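Local coordinates for protein L-amino acid deaminase (PDB 5I39) that binds FAD and, as an L-amino acid deaminase, probably carries out the flavin-dependent oxidation of L-amino acids, at residues 47-61 / 380-394. Numbering follows the deposited sequence.
With FAD (flavin-adenine dinucleotide), chain B.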
loop_
_atom_site.group_PDB
_atom_site.type_symbol
_atom_site.label_atom_id
_atom_site.label_comp_id
_atom_site.label_asym_id
_atom_site.label_seq_id
_atom_site.Cartn_x
_atom_site.Cartn_y
_atom_site.Cartn_z
ATOM N N ILE A 47 -5.524 4.400 2.192
ATOM C CA ILE A 47 -5.365 4.384 0.744
ATOM C C ILE A 47 -6.490 3.612 0.051
ATOM O O ILE A 47 -6.929 4.003 -1.017
ATOM C CB ILE A 47 -3.970 3.850 0.326
ATOM C CG1 ILE A 47 -3.648 4.187 -1.137
ATOM C CG2 ILE A 47 -3.834 2.353 0.575
ATOM C CD1 ILE A 47 -3.403 5.659 -1.404
ATOM N N LEU A 48 -6.957 2.521 0.647
ATOM C CA LEU A 48 -7.954 1.708 -0.035
ATOM C C LEU A 48 -9.305 2.414 -0.087
ATOM O O LEU A 48 -9.944 2.448 -1.141
ATOM C CB LEU A 48 -8.034 0.309 0.573
ATOM C CG LEU A 48 -6.745 -0.515 0.405
ATOM C CD1 LEU A 48 -6.951 -1.923 0.933
ATOM C CD2 LEU A 48 -6.254 -0.585 -1.036
ATOM N N GLY A 49 -9.724 3.029 1.013
ATOM C CA GLY A 49 -10.972 3.797 1.014
ATOM C C GLY A 49 -10.900 5.020 0.113
ATOM O O GLY A 49 -11.836 5.300 -0.642
ATOM N N ILE A 50 -9.784 5.742 0.183
ATOM C CA ILE A 50 -9.589 6.933 -0.640
ATOM C C ILE A 50 -9.595 6.597 -2.132
ATOM O O ILE A 50 -10.290 7.252 -2.917
ATOM C CB ILE A 50 -8.281 7.659 -0.263
ATOM C CG1 ILE A 50 -8.409 8.298 1.126
ATOM C CG2 ILE A 50 -7.931 8.740 -1.283
ATOM C CD1 ILE A 50 -7.083 8.653 1.763
HETATM N N MSE A 51 -8.821 5.588 -2.528
HETATM C CA MSE A 51 -8.707 5.240 -3.948
HETATM C C MSE A 51 -10.020 4.699 -4.468
HETATM O O MSE A 51 -10.418 5.006 -5.597
HETATM C CB MSE A 51 -7.558 4.261 -4.187
HETATM C CG MSE A 51 -6.186 4.870 -3.867
HETATM SE SE MSE A 51 -5.749 6.480 -4.894
HETATM C CE MSE A 51 -5.583 5.571 -6.628
ATOM N N THR A 52 -10.721 3.907 -3.657
ATOM C CA THR A 52 -12.036 3.407 -4.060
ATOM C C THR A 52 -13.028 4.561 -4.231
ATOM O O THR A 52 -13.774 4.589 -5.206
ATOM C CB THR A 52 -12.573 2.347 -3.081
ATOM O OG1 THR A 52 -11.612 1.296 -2.939
ATOM C CG2 THR A 52 -13.852 1.732 -3.606
ATOM N N ALA A 53 -13.022 5.506 -3.296
ATOM C CA ALA A 53 -13.882 6.690 -3.388
ATOM C C ALA A 53 -13.641 7.484 -4.670
ATOM O O ALA A 53 -14.587 7.878 -5.348
ATOM C CB ALA A 53 -13.687 7.580 -2.173
ATOM N N ILE A 54 -12.374 7.700 -5.010
ATOM C CA ILE A 54 -12.030 8.392 -6.251
ATOM C C ILE A 54 -12.613 7.664 -7.466
ATOM O O ILE A 54 -13.202 8.286 -8.355
ATOM C CB ILE A 54 -10.501 8.529 -6.399
ATOM C CG1 ILE A 54 -9.964 9.550 -5.388
ATOM C CG2 ILE A 54 -10.111 8.952 -7.813
ATOM C CD1 ILE A 54 -8.475 9.445 -5.131
ATOM N N ASN A 55 -12.435 6.348 -7.499
ATOM C CA ASN A 55 -12.938 5.543 -8.601
ATOM C C ASN A 55 -14.464 5.655 -8.741
ATOM O O ASN A 55 -14.986 5.786 -9.847
ATOM C CB ASN A 55 -12.503 4.092 -8.406
ATOM C CG ASN A 55 -12.752 3.233 -9.630
ATOM O OD1 ASN A 55 -13.866 2.782 -9.859
ATOM N ND2 ASN A 55 -11.708 2.993 -10.413
ATOM N N LEU A 56 -15.163 5.631 -7.611
ATOM C CA LEU A 56 -16.622 5.748 -7.617
ATOM C C LEU A 56 -17.124 7.119 -8.072
ATOM O O LEU A 56 -18.102 7.196 -8.816
ATOM C CB LEU A 56 -17.166 5.410 -6.235
ATOM C CG LEU A 56 -17.012 3.936 -5.858
ATOM C CD1 LEU A 56 -17.147 3.765 -4.356
ATOM C CD2 LEU A 56 -18.024 3.058 -6.584
ATOM N N VAL A 57 -16.457 8.194 -7.654
ATOM C CA VAL A 57 -16.848 9.537 -8.093
ATOM C C VAL A 57 -16.677 9.685 -9.609
ATOM O O VAL A 57 -17.500 10.318 -10.269
ATOM C CB VAL A 57 -16.092 10.641 -7.319
ATOM C CG1 VAL A 57 -16.279 12.011 -7.961
ATOM C CG2 VAL A 57 -16.557 10.675 -5.875
ATOM N N GLU A 58 -15.640 9.074 -10.173
ATOM C CA GLU A 58 -15.467 9.074 -11.629
ATOM C C GLU A 58 -16.617 8.399 -12.377
ATOM O O GLU A 58 -16.869 8.723 -13.533
ATOM C CB GLU A 58 -14.158 8.401 -12.006
ATOM C CG GLU A 58 -12.944 9.222 -11.623
ATOM C CD GLU A 58 -11.640 8.478 -11.789
ATOM O OE1 GLU A 58 -11.658 7.239 -11.953
ATOM O OE2 GLU A 58 -10.584 9.143 -11.743
ATOM N N ARG A 59 -17.303 7.466 -11.712
ATOM C CA ARG A 59 -18.495 6.807 -12.250
ATOM C C ARG A 59 -19.802 7.582 -12.017
ATOM O O ARG A 59 -20.877 7.086 -12.347
ATOM C CB ARG A 59 -18.616 5.401 -11.662
ATOM C CG ARG A 59 -17.404 4.535 -11.919
ATOM C CD ARG A 59 -17.609 3.128 -11.400
ATOM N NE ARG A 59 -16.335 2.411 -11.317
ATOM C CZ ARG A 59 -16.137 1.111 -11.564
ATOM N NH1 ARG A 59 -17.124 0.302 -11.959
ATOM N NH2 ARG A 59 -14.915 0.612 -11.421
ATOM N N GLY A 60 -19.714 8.789 -11.460
ATOM C CA GLY A 60 -20.872 9.663 -11.281
ATOM C C GLY A 60 -21.603 9.517 -9.958
ATOM O O GLY A 60 -22.704 10.043 -9.807
ATOM N N LEU A 61 -20.997 8.826 -8.994
ATOM C CA LEU A 61 -21.629 8.575 -7.696
ATOM C C LEU A 61 -21.109 9.542 -6.645
ATOM O O LEU A 61 -19.923 9.856 -6.624
ATOM C CB LEU A 61 -21.349 7.141 -7.252
ATOM C CG LEU A 61 -21.892 6.063 -8.194
ATOM C CD1 LEU A 61 -21.284 4.707 -7.877
ATOM C CD2 LEU A 61 -23.411 5.998 -8.140
ATOM N N SER A 380 -3.542 -0.510 -4.679
ATOM C CA SER A 380 -4.717 0.351 -4.519
ATOM C C SER A 380 -5.380 0.859 -5.806
ATOM O O SER A 380 -6.597 0.861 -5.869
ATOM C CB SER A 380 -4.432 1.519 -3.567
ATOM O OG SER A 380 -3.362 2.334 -4.013
ATOM N N PRO A 381 -4.611 1.291 -6.829
ATOM C CA PRO A 381 -5.322 1.787 -8.021
ATOM C C PRO A 381 -6.191 0.723 -8.688
ATOM O O PRO A 381 -7.231 1.037 -9.263
ATOM C CB PRO A 381 -4.183 2.213 -8.957
ATOM C CG PRO A 381 -3.021 2.446 -8.055
ATOM C CD PRO A 381 -3.154 1.381 -7.012
ATOM N N VAL A 382 -5.758 -0.529 -8.613
ATOM C CA VAL A 382 -6.484 -1.630 -9.232
ATOM C C VAL A 382 -7.513 -2.224 -8.272
ATOM O O VAL A 382 -8.635 -2.510 -8.687
ATOM C CB VAL A 382 -5.528 -2.714 -9.766
ATOM C CG1 VAL A 382 -6.310 -3.796 -10.501
ATOM C CG2 VAL A 382 -4.498 -2.109 -10.708
ATOM N N SER A 383 -7.153 -2.419 -7.005
ATOM C CA SER A 383 -8.144 -2.935 -6.054
ATOM C C SER A 383 -9.302 -1.950 -5.874
ATOM O O SER A 383 -10.426 -2.378 -5.651
ATOM C CB SER A 383 -7.529 -3.351 -4.721
ATOM O OG SER A 383 -6.961 -2.263 -4.046
ATOM N N ALA A 384 -9.047 -0.649 -6.021
ATOM C CA ALA A 384 -10.125 0.347 -6.023
ATOM C C ALA A 384 -11.119 0.092 -7.153
ATOM O O ALA A 384 -12.333 0.083 -6.937
ATOM C CB ALA A 384 -9.551 1.744 -6.157
ATOM N N GLU A 385 -10.599 -0.103 -8.361
ATOM C CA GLU A 385 -11.456 -0.388 -9.510
ATOM C C GLU A 385 -12.232 -1.689 -9.319
ATOM O O GLU A 385 -13.437 -1.740 -9.580
ATOM C CB GLU A 385 -10.655 -0.447 -10.804
ATOM C CG GLU A 385 -11.541 -0.652 -12.026
ATOM C CD GLU A 385 -10.795 -0.689 -13.338
ATOM O OE1 GLU A 385 -9.561 -0.554 -13.340
ATOM O OE2 GLU A 385 -11.454 -0.870 -14.378
ATOM N N LEU A 386 -11.537 -2.740 -8.889
ATOM C CA LEU A 386 -12.183 -4.032 -8.670
ATOM C C LEU A 386 -13.279 -3.945 -7.608
ATOM O O LEU A 386 -14.347 -4.529 -7.777
ATOM C CB LEU A 386 -11.162 -5.109 -8.297
ATOM C CG LEU A 386 -11.741 -6.517 -8.086
ATOM C CD1 LEU A 386 -12.500 -7.037 -9.307
ATOM C CD2 LEU A 386 -10.622 -7.469 -7.709
ATOM N N THR A 387 -13.012 -3.218 -6.528
ATOM C CA THR A 387 -13.992 -3.046 -5.460
ATOM C C THR A 387 -15.256 -2.381 -5.997
ATOM O O THR A 387 -16.369 -2.827 -5.714
ATOM C CB THR A 387 -13.397 -2.220 -4.313
ATOM O OG1 THR A 387 -12.293 -2.931 -3.747
ATOM C CG2 THR A 387 -14.414 -1.969 -3.224
ATOM N N ALA A 388 -15.078 -1.316 -6.771
ATOM C CA ALA A 388 -16.207 -0.632 -7.391
ATOM C C ALA A 388 -16.946 -1.543 -8.378
ATOM O O ALA A 388 -18.178 -1.557 -8.398
ATOM C CB ALA A 388 -15.745 0.649 -8.067
ATOM N N ASP A 389 -16.204 -2.314 -9.173
ATOM C CA ASP A 389 -16.814 -3.273 -10.103
ATOM C C ASP A 389 -17.696 -4.269 -9.350
ATOM O O ASP A 389 -18.829 -4.540 -9.755
ATOM C CB ASP A 389 -15.755 -4.066 -10.881
ATOM C CG ASP A 389 -14.947 -3.219 -11.853
ATOM O OD1 ASP A 389 -15.373 -2.101 -12.204
ATOM O OD2 ASP A 389 -13.875 -3.705 -12.270
ATOM N N LEU A 390 -17.173 -4.813 -8.255
ATOM C CA LEU A 390 -17.927 -5.776 -7.450
ATOM C C LEU A 390 -19.157 -5.144 -6.815
ATOM O O LEU A 390 -20.236 -5.736 -6.826
ATOM C CB LEU A 390 -17.042 -6.398 -6.373
ATOM C CG LEU A 390 -15.922 -7.314 -6.872
ATOM C CD1 LEU A 390 -15.052 -7.739 -5.701
ATOM C CD2 LEU A 390 -16.462 -8.536 -7.592
ATOM N N LEU A 391 -19.005 -3.932 -6.289
ATOM C CA LEU A 391 -20.129 -3.210 -5.694
ATOM C C LEU A 391 -21.261 -3.006 -6.698
ATOM O O LEU A 391 -22.432 -3.185 -6.372
ATOM C CB LEU A 391 -19.663 -1.849 -5.170
ATOM C CG LEU A 391 -20.722 -0.946 -4.522
ATOM C CD1 LEU A 391 -21.285 -1.572 -3.253
ATOM C CD2 LEU A 391 -20.135 0.428 -4.238
ATOM N N LEU A 392 -20.890 -2.638 -7.918
ATOM C CA LEU A 392 -21.852 -2.237 -8.936
ATOM C C LEU A 392 -22.294 -3.377 -9.854
ATOM O O LEU A 392 -23.172 -3.180 -10.693
ATOM C CB LEU A 392 -21.272 -1.071 -9.744
ATOM C CG LEU A 392 -20.908 0.162 -8.898
ATOM C CD1 LEU A 392 -20.183 1.201 -9.736
ATOM C CD2 LEU A 392 -22.122 0.786 -8.220
ATOM N N GLY A 393 -21.717 -4.567 -9.689
ATOM C CA GLY A 393 -22.055 -5.709 -10.537
ATOM C C GLY A 393 -21.538 -5.621 -11.961
ATOM O O GLY A 393 -22.092 -6.263 -12.855
ATOM N N LYS A 394 -20.477 -4.840 -12.167
ATOM C CA LYS A 394 -19.857 -4.678 -13.478
ATOM C C LYS A 394 -18.949 -5.866 -13.755
ATOM O O LYS A 394 -18.414 -6.474 -12.828
ATOM C CB LYS A 394 -19.035 -3.380 -13.514
ATOM C CG LYS A 394 -18.543 -2.963 -14.894
ATOM C CD LYS A 394 -17.670 -1.719 -14.830
ATOM C CE LYS A 394 -17.098 -1.361 -16.192
ATOM N NZ LYS A 394 -16.143 -0.225 -16.102
HETATM P PA FAD B . -5.299 1.912 6.650
HETATM O O1A FAD B . -4.867 1.388 8.025
HETATM O O2A FAD B . -4.328 2.895 6.025
HETATM O O5B FAD B . -6.694 2.672 6.721
HETATM C C5B FAD B . -7.858 2.101 7.300
HETATM C C4B FAD B . -8.583 3.249 7.976
HETATM O O4B FAD B . -9.863 2.778 8.443
HETATM C C3B FAD B . -7.823 3.765 9.200
HETATM O O3B FAD B . -7.473 5.135 9.009
HETATM C C2B FAD B . -8.819 3.520 10.344
HETATM O O2B FAD B . -8.751 4.512 11.385
HETATM C C1B FAD B . -10.155 3.493 9.624
HETATM N N9A FAD B . -11.229 2.760 10.301
HETATM C C8A FAD B . -11.173 1.530 10.773
HETATM N N7A FAD B . -12.357 1.132 11.283
HETATM C C5A FAD B . -13.164 2.172 11.119
HETATM C C6A FAD B . -14.560 2.463 11.433
HETATM N N6A FAD B . -15.328 1.538 12.043
HETATM N N1A FAD B . -15.062 3.667 11.096
HETATM C C2A FAD B . -14.317 4.587 10.469
HETATM N N3A FAD B . -13.026 4.407 10.167
HETATM C C4A FAD B . -12.439 3.240 10.464
HETATM N N1 FAD B . 2.459 -1.709 0.903
HETATM C C2 FAD B . 3.145 -1.526 -0.230
HETATM O O2 FAD B . 2.518 -1.566 -1.303
HETATM N N3 FAD B . 4.483 -1.309 -0.208
HETATM C C4 FAD B . 5.225 -1.285 0.905
HETATM O O4 FAD B . 6.426 -1.062 0.861
HETATM C C4X FAD B . 4.553 -1.501 2.194
HETATM N N5 FAD B . 5.211 -1.553 3.383
HETATM C C5X FAD B . 4.521 -1.573 4.528
HETATM C C6 FAD B . 5.156 -1.406 5.760
HETATM C C7 FAD B . 4.447 -1.362 6.957
HETATM C C7M FAD B . 5.158 -1.128 8.270
HETATM C C8 FAD B . 2.985 -1.515 6.937
HETATM C C8M FAD B . 2.161 -1.440 8.200
HETATM C C9 FAD B . 2.350 -1.705 5.708
HETATM C C9A FAD B . 3.056 -1.744 4.512
HETATM N N10 FAD B . 2.416 -1.936 3.281
HETATM C C10 FAD B . 3.097 -1.705 2.088
HETATM C "C1'" FAD B . 0.992 -2.194 3.207
HETATM C "C2'" FAD B . 0.158 -0.973 3.043
HETATM O "O2'" FAD B . 0.678 0.057 3.878
HETATM C "C3'" FAD B . -1.269 -1.349 3.430
HETATM O "O3'" FAD B . -1.701 -2.553 2.743
HETATM C "C4'" FAD B . -2.274 -0.266 3.118
HETATM O "O4'" FAD B . -1.828 0.994 3.654
HETATM C "C5'" FAD B . -3.620 -0.632 3.719
HETATM O "O5'" FAD B . -4.499 0.458 3.436
HETATM P P FAD B . -5.952 0.488 4.152
HETATM O O1P FAD B . -6.666 1.695 3.620
HETATM O O2P FAD B . -6.590 -0.881 4.053
HETATM O O3P FAD B . -5.582 0.624 5.728
HETATM O O HOH W 1 -8.405 0.485 -3.311
HETATM O O HOH W 2 -8.894 3.174 -9.507
#
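Thr52 and Ala384 mark the tight point between two helices of the Rossmann-type FAD domain: 47-58, the first helix after the glycine-rich turn, and 380-392, the greater part of helix 376-392, which follows strand 367-371. Their CA atoms are 4.1 Å apart, and the two helix axes cross at -58°, with a closest approach of 8.1 Å. The methyl of Ala384 presses on the backbone of the other helix, CB lying 3.4 Å from Met51 O. Alongside, the CG2 methyls of Thr52 and Thr387 meet, while each hydroxyl turns back to a carbonyl of its own helix, Leu48 O and Ser383 O. At the far end Arg59 clamps the pair. Its NH1 and NH2 grip one oxygen, Asp389 OD1, in a salt bridge, end-on and in the guanidinium plane, at 3.0 and 2.9 Å; the carboxylate is turned 57° from that plane. NE and NH2 also share Asn55 OD1; these two grips fix the rotation of the guanidinium, and Ala388 CB lies 3.4 Å above one face, toward its rim. Asp389 OD2 in turn accepts from Val397 N. Asn55, with CG trans to its backbone N (chi1 -169°), extends across the interface, and its ND2 reaches Pro381 O through a water. Next to the arginine, Leu56 CD2 packs on Ala388 CB, and Leu61 and Leu392 meet tip to tip. Toward the cofactor, Leu48 CD2 lies against Ser380 and Ser383, while its CD1 is 3.3 Å from FAD O2P. The same residue holds the pyrophosphate through its backbone: Leu48 N donates to FAD O1P at 3.1 Å.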